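Local structure of putative ribose operon repressor (Burkholderia thailandensis, 3EGC) at residues R7-E19 against K37-D49. The protein is a putative LacI-family repressor that probably binds regulatory DNA to control transcription, perhaps of a ribose operon. Numbering follows the deposited sequence.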
ATOM      1  N   ARG A   7      27.359  -1.194  14.537  1.00 43.61           N
ATOM      2  CA  ARG A   7      28.494  -2.077  14.203  1.00 43.71           C
ATOM      3  C   ARG A   7      28.050  -3.305  13.405  1.00 42.58           C
ATOM      4  O   ARG A   7      28.820  -3.807  12.584  1.00 42.53           O
ATOM      5  CB  ARG A   7      29.300  -2.475  15.444  1.00 44.04           C
ATOM      6  CG  ARG A   7      28.688  -3.585  16.286  1.00 45.76           C
ATOM      7  CD  ARG A   7      29.761  -4.433  16.903  1.00 50.13           C
ATOM      8  NE  ARG A   7      29.694  -4.484  18.377  1.00 55.05           N
ATOM      9  CZ  ARG A   7      30.110  -3.512  19.195  1.00 54.79           C
ATOM     10  NH1 ARG A   7      29.999  -3.654  20.496  1.00 56.29           N
ATOM     11  NH2 ARG A   7      30.607  -2.388  18.703  1.00 55.78           N
ATOM     12  N   SER A   8      26.806  -3.752  13.595  1.00 40.88           N
ATOM     13  CA  SER A   8      26.268  -4.773  12.665  1.00 40.09           C
ATOM     14  C   SER A   8      25.721  -4.212  11.326  1.00 38.68           C
ATOM     15  O   SER A   8      25.652  -4.911  10.338  1.00 38.72           O
ATOM     16  CB  SER A   8      25.208  -5.631  13.359  1.00 39.66           C
ATOM     17  OG  SER A   8      23.964  -4.998  13.337  1.00 39.73           O
ATOM     18  N   ASN A   9      25.352  -2.943  11.293  1.00 37.55           N
ATOM     19  CA  ASN A   9      24.736  -2.363  10.079  1.00 36.81           C
ATOM     20  C   ASN A   9      23.382  -2.955   9.679  1.00 35.47           C
ATOM     21  O   ASN A   9      23.038  -2.988   8.483  1.00 34.84           O
ATOM     22  CB  ASN A   9      25.677  -2.400   8.884  1.00 37.24           C
ATOM     23  CG  ASN A   9      26.713  -1.307   8.926  1.00 39.87           C
ATOM     24  OD1 ASN A   9      27.873  -1.575   9.172  1.00 38.71           O
ATOM     25  ND2 ASN A   9      26.289  -0.050   8.690  1.00 44.97           N
ATOM     26  N   VAL A  10      22.616  -3.361  10.693  1.00 33.78           N
ATOM     27  CA  VAL A  10      21.289  -3.909  10.505  1.00 32.64           C
ATOM     28  C   VAL A  10      20.395  -3.134  11.437  1.00 32.40           C
ATOM     29  O   VAL A  10      20.678  -2.934  12.597  1.00 31.79           O
ATOM     30  CB  VAL A  10      21.178  -5.405  10.885  1.00 33.05           C
ATOM     31  CG1 VAL A  10      19.690  -5.900  10.663  1.00 33.23           C
ATOM     32  CG2 VAL A  10      22.196  -6.263  10.096  1.00 32.29           C
ATOM     33  N   VAL A  11      19.266  -2.699  10.930  1.00 31.90           N
ATOM     34  CA  VAL A  11      18.349  -1.984  11.780  1.00 30.60           C
ATOM     35  C   VAL A  11      17.027  -2.733  11.695  1.00 29.48           C
ATOM     36  O   VAL A  11      16.740  -3.310  10.681  1.00 29.74           O
ATOM     37  CB  VAL A  11      18.263  -0.548  11.252  1.00 30.59           C
ATOM     38  CG1 VAL A  11      16.915   0.054  11.458  1.00 32.03           C
ATOM     39  CG2 VAL A  11      19.363   0.268  11.818  1.00 28.89           C
ATOM     40  N   GLY A  12      16.226  -2.680  12.739  1.00 28.30           N
ATOM     41  CA  GLY A  12      14.955  -3.401  12.785  1.00 28.52           C
ATOM     42  C   GLY A  12      13.830  -2.433  12.451  1.00 28.15           C
ATOM     43  O   GLY A  12      13.804  -1.354  13.028  1.00 28.56           O
ATOM     44  N   LEU A  13      12.968  -2.764  11.481  1.00 26.36           N
ATOM     45  CA  LEU A  13      11.799  -1.944  11.184  1.00 26.22           C
ATOM     46  C   LEU A  13      10.561  -2.740  11.549  1.00 25.95           C
ATOM     47  O   LEU A  13      10.367  -3.869  11.078  1.00 26.41           O
ATOM     48  CB  LEU A  13      11.723  -1.523   9.730  1.00 25.30           C
ATOM     49  CG  LEU A  13      10.419  -0.873   9.263  1.00 25.12           C
ATOM     50  CD1 LEU A  13      10.096   0.449  10.021  1.00 20.18           C
ATOM     51  CD2 LEU A  13      10.389  -0.611   7.743  1.00 24.12           C
ATOM     52  N   ILE A  14       9.813  -2.217  12.484  1.00 25.99           N
ATOM     53  CA  ILE A  14       8.651  -2.918  12.978  1.00 27.37           C
ATOM     54  C   ILE A  14       7.483  -2.024  12.709  1.00 27.78           C
ATOM     55  O   ILE A  14       7.458  -0.921  13.141  1.00 28.58           O
ATOM     56  CB  ILE A  14       8.756  -3.248  14.501  1.00 27.08           C
ATOM     57  CG1 ILE A  14       9.908  -4.234  14.734  1.00 27.40           C
ATOM     58  CG2 ILE A  14       7.381  -3.784  15.046  1.00 25.81           C
ATOM     59  CD1 ILE A  14      10.230  -4.569  16.234  1.00 25.70           C
ATOM     60  N   VAL A  15       6.526  -2.517  11.965  1.00 28.20           N
ATOM     61  CA  VAL A  15       5.457  -1.711  11.486  1.00 28.91           C
ATOM     62  C   VAL A  15       4.117  -2.303  11.931  1.00 29.22           C
ATOM     63  O   VAL A  15       3.914  -3.508  11.835  1.00 29.83           O
ATOM     64  CB  VAL A  15       5.609  -1.622   9.945  1.00 29.83           C
ATOM     65  CG1 VAL A  15       4.296  -1.594   9.220  1.00 30.35           C
ATOM     66  CG2 VAL A  15       6.520  -0.432   9.585  1.00 28.94           C
ATOM     67  N   SER A  16       3.174  -1.457  12.344  1.00 29.31           N
ATOM     68  CA  SER A  16       1.890  -1.927  12.797  1.00 29.60           C
ATOM     69  C   SER A  16       0.957  -2.475  11.670  1.00 31.46           C
ATOM     70  O   SER A  16       0.076  -3.363  11.940  1.00 32.29           O
ATOM     71  CB  SER A  16       1.201  -0.835  13.558  1.00 29.79           C
ATOM     72  OG  SER A  16       1.272   0.409  12.851  1.00 29.41           O
ATOM     73  N   ASP A  17       1.132  -1.991  10.429  1.00 30.45           N
ATOM     74  CA  ASP A  17       0.361  -2.555   9.344  1.00 31.03           C
ATOM     75  C   ASP A  17       0.937  -2.325   7.931  1.00 30.63           C
ATOM     76  O   ASP A  17       0.550  -1.381   7.263  1.00 29.42           O
ATOM     77  CB  ASP A  17      -1.102  -2.086   9.414  1.00 30.69           C
ATOM     78  CG  ASP A  17      -1.957  -2.741   8.386  1.00 33.34           C
ATOM     79  OD1 ASP A  17      -1.464  -3.650   7.656  1.00 36.01           O
ATOM     80  OD2 ASP A  17      -3.129  -2.340   8.266  1.00 37.52           O
ATOM     81  N   ILE A  18       1.850  -3.201   7.498  1.00 30.42           N
ATOM     82  CA  ILE A  18       2.526  -3.002   6.211  1.00 30.51           C
ATOM     83  C   ILE A  18       1.525  -2.941   4.977  1.00 30.79           C
ATOM     84  O   ILE A  18       1.807  -2.308   3.944  1.00 29.58           O
ATOM     85  CB  ILE A  18       3.627  -4.056   5.998  1.00 30.49           C
ATOM     86  CG1 ILE A  18       4.584  -3.619   4.873  1.00 30.66           C
ATOM     87  CG2 ILE A  18       2.992  -5.454   5.702  1.00 29.56           C
ATOM     88  CD1 ILE A  18       5.366  -2.394   5.249  1.00 33.28           C
ATOM     89  N   GLU A  19       0.343  -3.562   5.123  1.00 30.44           N
ATOM     90  CA  GLU A  19      -0.651  -3.622   4.030  1.00 30.71           C
ATOM     91  C   GLU A  19      -1.351  -2.259   3.822  1.00 30.95           C
ATOM     92  O   GLU A  19      -2.002  -2.026   2.814  1.00 30.62           O
ATOM     93  CB  GLU A  19      -1.683  -4.702   4.316  1.00 31.33           C
ATOM     94  CG  GLU A  19      -1.111  -6.133   4.509  1.00 32.95           C
ATOM     95  CD  GLU A  19      -2.178  -7.108   5.022  1.00 37.91           C
ATOM     96  OE1 GLU A  19      -3.346  -6.658   5.128  1.00 38.78           O
ATOM     97  OE2 GLU A  19      -1.871  -8.296   5.353  1.00 39.47           O
ATOM     98  N   LYS A  37      23.064   4.730   3.276  1.00 36.83           N
ATOM     99  CA  LYS A  37      24.094   4.698   4.298  1.00 36.25           C
ATOM    100  C   LYS A  37      24.709   3.346   4.553  1.00 35.53           C
ATOM    101  O   LYS A  37      25.453   3.237   5.511  1.00 35.61           O
ATOM    102  CB  LYS A  37      23.552   5.231   5.620  1.00 36.43           C
ATOM    103  CG  LYS A  37      22.728   6.501   5.493  1.00 37.32           C
ATOM    104  CD  LYS A  37      23.607   7.704   5.527  1.00 41.79           C
ATOM    105  CE  LYS A  37      23.458   8.472   6.831  1.00 43.86           C
ATOM    106  NZ  LYS A  37      22.173   9.283   6.963  1.00 40.86           N
ATOM    107  N   GLY A  38      24.383   2.330   3.744  1.00 34.84           N
ATOM    108  CA  GLY A  38      24.971   0.994   3.916  1.00 34.40           C
ATOM    109  C   GLY A  38      24.424   0.197   5.091  1.00 35.03           C
ATOM    110  O   GLY A  38      25.114  -0.726   5.598  1.00 35.23           O
ATOM    111  N   TYR A  39      23.209   0.524   5.551  1.00 33.79           N
ATOM    112  CA  TYR A  39      22.480  -0.364   6.456  1.00 33.33           C
ATOM    113  C   TYR A  39      21.469  -1.270   5.766  1.00 33.09           C
ATOM    114  O   TYR A  39      20.824  -0.846   4.827  1.00 32.14           O
ATOM    115  CB  TYR A  39      21.690   0.437   7.524  1.00 33.41           C
ATOM    116  CG  TYR A  39      22.557   1.100   8.546  1.00 33.35           C
ATOM    117  CD1 TYR A  39      23.323   2.213   8.196  1.00 33.92           C
ATOM    118  CD2 TYR A  39      22.653   0.611   9.827  1.00 34.80           C
ATOM    119  CE1 TYR A  39      24.158   2.833   9.115  1.00 35.97           C
ATOM    120  CE2 TYR A  39      23.480   1.248  10.781  1.00 37.68           C
ATOM    121  CZ  TYR A  39      24.229   2.360  10.415  1.00 35.80           C
ATOM    122  OH  TYR A  39      25.033   3.007  11.319  1.00 36.34           O
ATOM    123  N   SER A  40      21.277  -2.454   6.348  1.00 31.67           N
ATOM    124  CA  SER A  40      20.251  -3.367   5.963  1.00 31.63           C
ATOM    125  C   SER A  40      19.018  -3.230   6.888  1.00 30.66           C
ATOM    126  O   SER A  40      19.138  -2.804   8.033  1.00 30.09           O
ATOM    127  CB  SER A  40      20.803  -4.812   6.041  1.00 31.30           C
ATOM    128  OG  SER A  40      21.709  -5.049   4.976  1.00 32.38           O
ATOM    129  N   VAL A  41      17.860  -3.651   6.374  1.00 30.14           N
ATOM    130  CA  VAL A  41      16.615  -3.567   7.091  1.00 29.02           C
ATOM    131  C   VAL A  41      15.849  -4.855   7.271  1.00 29.40           C
ATOM    132  O   VAL A  41      15.339  -5.441   6.297  1.00 29.05           O
ATOM    133  CB  VAL A  41      15.662  -2.537   6.430  1.00 29.48           C
ATOM    134  CG1 VAL A  41      14.318  -2.454   7.249  1.00 26.07           C
ATOM    135  CG2 VAL A  41      16.391  -1.141   6.343  1.00 26.43           C
ATOM    136  N   LEU A  42      15.740  -5.281   8.521  1.00 29.25           N
ATOM    137  CA  LEU A  42      14.936  -6.447   8.840  1.00 30.12           C
ATOM    138  C   LEU A  42      13.471  -5.983   9.059  1.00 30.00           C
ATOM    139  O   LEU A  42      13.207  -4.964   9.751  1.00 30.36           O
ATOM    140  CB  LEU A  42      15.458  -7.086  10.129  1.00 30.02           C
ATOM    141  CG  LEU A  42      16.576  -8.120  10.193  1.00 32.20           C
ATOM    142  CD1 LEU A  42      16.835  -8.586  11.731  1.00 31.09           C
ATOM    143  CD2 LEU A  42      16.348  -9.278   9.221  1.00 30.15           C
ATOM    144  N   LEU A  43      12.526  -6.715   8.504  1.00 29.16           N
ATOM    145  CA  LEU A  43      11.146  -6.239   8.556  1.00 29.37           C
ATOM    146  C   LEU A  43      10.263  -7.122   9.407  1.00 28.37           C
ATOM    147  O   LEU A  43      10.357  -8.326   9.339  1.00 28.39           O
ATOM    148  CB  LEU A  43      10.561  -6.090   7.170  1.00 29.10           C
ATOM    149  CG  LEU A  43       9.059  -5.900   7.058  1.00 30.28           C
ATOM    150  CD1 LEU A  43       8.661  -4.451   7.462  1.00 27.73           C
ATOM    151  CD2 LEU A  43       8.577  -6.246   5.581  1.00 30.87           C
ATOM    152  N   ALA A  44       9.461  -6.506  10.273  1.00 27.39           N
ATOM    153  CA  ALA A  44       8.423  -7.233  10.935  1.00 27.16           C
ATOM    154  C   ALA A  44       7.104  -6.486  10.767  1.00 27.68           C
ATOM    155  O   ALA A  44       7.042  -5.228  10.737  1.00 27.46           O
ATOM    156  CB  ALA A  44       8.762  -7.469  12.351  1.00 26.26           C
ATOM    157  N   ASN A  45       6.058  -7.268  10.616  1.00 28.25           N
ATOM    158  CA  ASN A  45       4.702  -6.717  10.495  1.00 29.90           C
ATOM    159  C   ASN A  45       3.847  -7.252  11.607  1.00 29.27           C
ATOM    160  O   ASN A  45       3.743  -8.424  11.704  1.00 29.23           O
ATOM    161  CB  ASN A  45       4.061  -7.080   9.140  1.00 28.72           C
ATOM    162  CG  ASN A  45       2.629  -6.533   9.009  1.00 29.57           C
ATOM    163  OD1 ASN A  45       2.364  -5.369   9.299  1.00 29.19           O
ATOM    164  ND2 ASN A  45       1.727  -7.366   8.575  1.00 26.43           N
ATOM    165  N   THR A  46       3.242  -6.387  12.413  1.00 30.49           N
ATOM    166  CA  THR A  46       2.527  -6.821  13.637  1.00 31.34           C
ATOM    167  C   THR A  46       1.048  -6.929  13.459  1.00 32.30           C
ATOM    168  O   THR A  46       0.411  -7.526  14.278  1.00 33.11           O
ATOM    169  CB  THR A  46       2.752  -5.859  14.860  1.00 31.82           C
ATOM    170  OG1 THR A  46       2.065  -4.609  14.661  1.00 30.49           O
ATOM    171  CG2 THR A  46       4.206  -5.610  15.101  1.00 29.30           C
ATOM    172  N   ALA A  47       0.501  -6.339  12.400  1.00 33.49           N
ATOM    173  CA  ALA A  47      -0.946  -6.281  12.191  1.00 34.59           C
ATOM    174  C   ALA A  47      -1.681  -5.782  13.426  1.00 35.02           C
ATOM    175  O   ALA A  47      -2.744  -6.275  13.722  1.00 34.83           O
ATOM    176  CB  ALA A  47      -1.533  -7.627  11.728  1.00 33.99           C
ATOM    177  N   GLU A  48      -1.092  -4.794  14.095  1.00 36.16           N
ATOM    178  CA  GLU A  48      -1.735  -4.024  15.183  1.00 38.03           C
ATOM    179  C   GLU A  48      -1.930  -4.887  16.433  1.00 38.38           C
ATOM    180  O   GLU A  48      -2.819  -4.637  17.234  1.00 38.79           O
ATOM    181  CB  GLU A  48      -3.056  -3.384  14.747  1.00 37.72           C
ATOM    182  CG  GLU A  48      -2.931  -2.256  13.749  1.00 40.74           C
ATOM    183  CD  GLU A  48      -2.428  -0.921  14.335  1.00 44.43           C
ATOM    184  OE1 GLU A  48      -2.452  -0.751  15.575  1.00 46.68           O
ATOM    185  OE2 GLU A  48      -2.008  -0.035  13.540  1.00 45.15           O
ATOM    186  N   ASP A  49      -1.102  -5.926  16.558  1.00 38.66           N
ATOM    187  CA  ASP A  49      -1.103  -6.786  17.726  1.00 38.25           C
ATOM    188  C   ASP A  49       0.139  -6.472  18.599  1.00 37.60           C
ATOM    189  O   ASP A  49       1.274  -6.735  18.215  1.00 37.14           O
ATOM    190  CB  ASP A  49      -1.108  -8.237  17.271  1.00 38.72           C
ATOM    191  CG  ASP A  49      -1.225  -9.240  18.448  1.00 41.88           C
ATOM    192  OD1 ASP A  49      -1.028 -10.449  18.228  1.00 45.33           O
ATOM    193  OD2 ASP A  49      -1.524  -8.839  19.590  1.00 46.79           O
TER
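The backbone oxygen of Asn-9 is gripped twice from the neighbouring strand: Ser-40 N donates to Asn-9 O in an almost straight bond (2.8 Å, 173° at the hydrogen), and Tyr-39 CA makes a CA-H...O contact with it at 3.4 Å. From here seven backbone bonds alternate between the two parallel strands, ending at Thr-46 N with Val-15 O. Beside the first of them, ND2 of Asn-9 lies 3.5 Å above the centre of the Tyr-39 ring, the amide plane steeply inclined at 62° to it, while Tyr-39 OH bonds to Glu-257. Val-11 CG2 meets the same ring obliquely, at CD2 (3.9 Å).

At the far end, Asn-45 OD1 receives Ile-18 N in a nearly straight bond (2.9 Å), although the donor stands well above the carbonyl plane. With CG of Asn-45 anti to the backbone N (chi1 179°), the amide turns back to the loop after strand 10-15, where Ile-18 CG2 packs 3.5 Å from Asn-45 CG. A side chain of one strand thus ties down the loop that leaves the neighbouring strand. Thr-46 makes an ST turn, its OG1 accepting from Glu-48 N and also bonded to Ser-73; its methyl CG2 touches Ile-14 CG2 at 3.7 Å.

This beta-alpha-beta unit belongs to the periplasmic-binding-protein-like, sugar-binding domain of the LacI family. Leu-13 CB packs on Val-41 CG1 (3.7 Å), and both residues touch the connecting helix 21-36; Val-11, on the same face, packs on helix 241-257, whereas Ile-14 and Ala-44 face helix 50-62. Strand 67-70 flanks strand 10-15 on its other side. Strand 40-45, outermost within the chain, bonds to the second subunit through the backbone of Val-41 and Leu-43, and Asn-45 N donates to Glu-31 OE1 of that subunit.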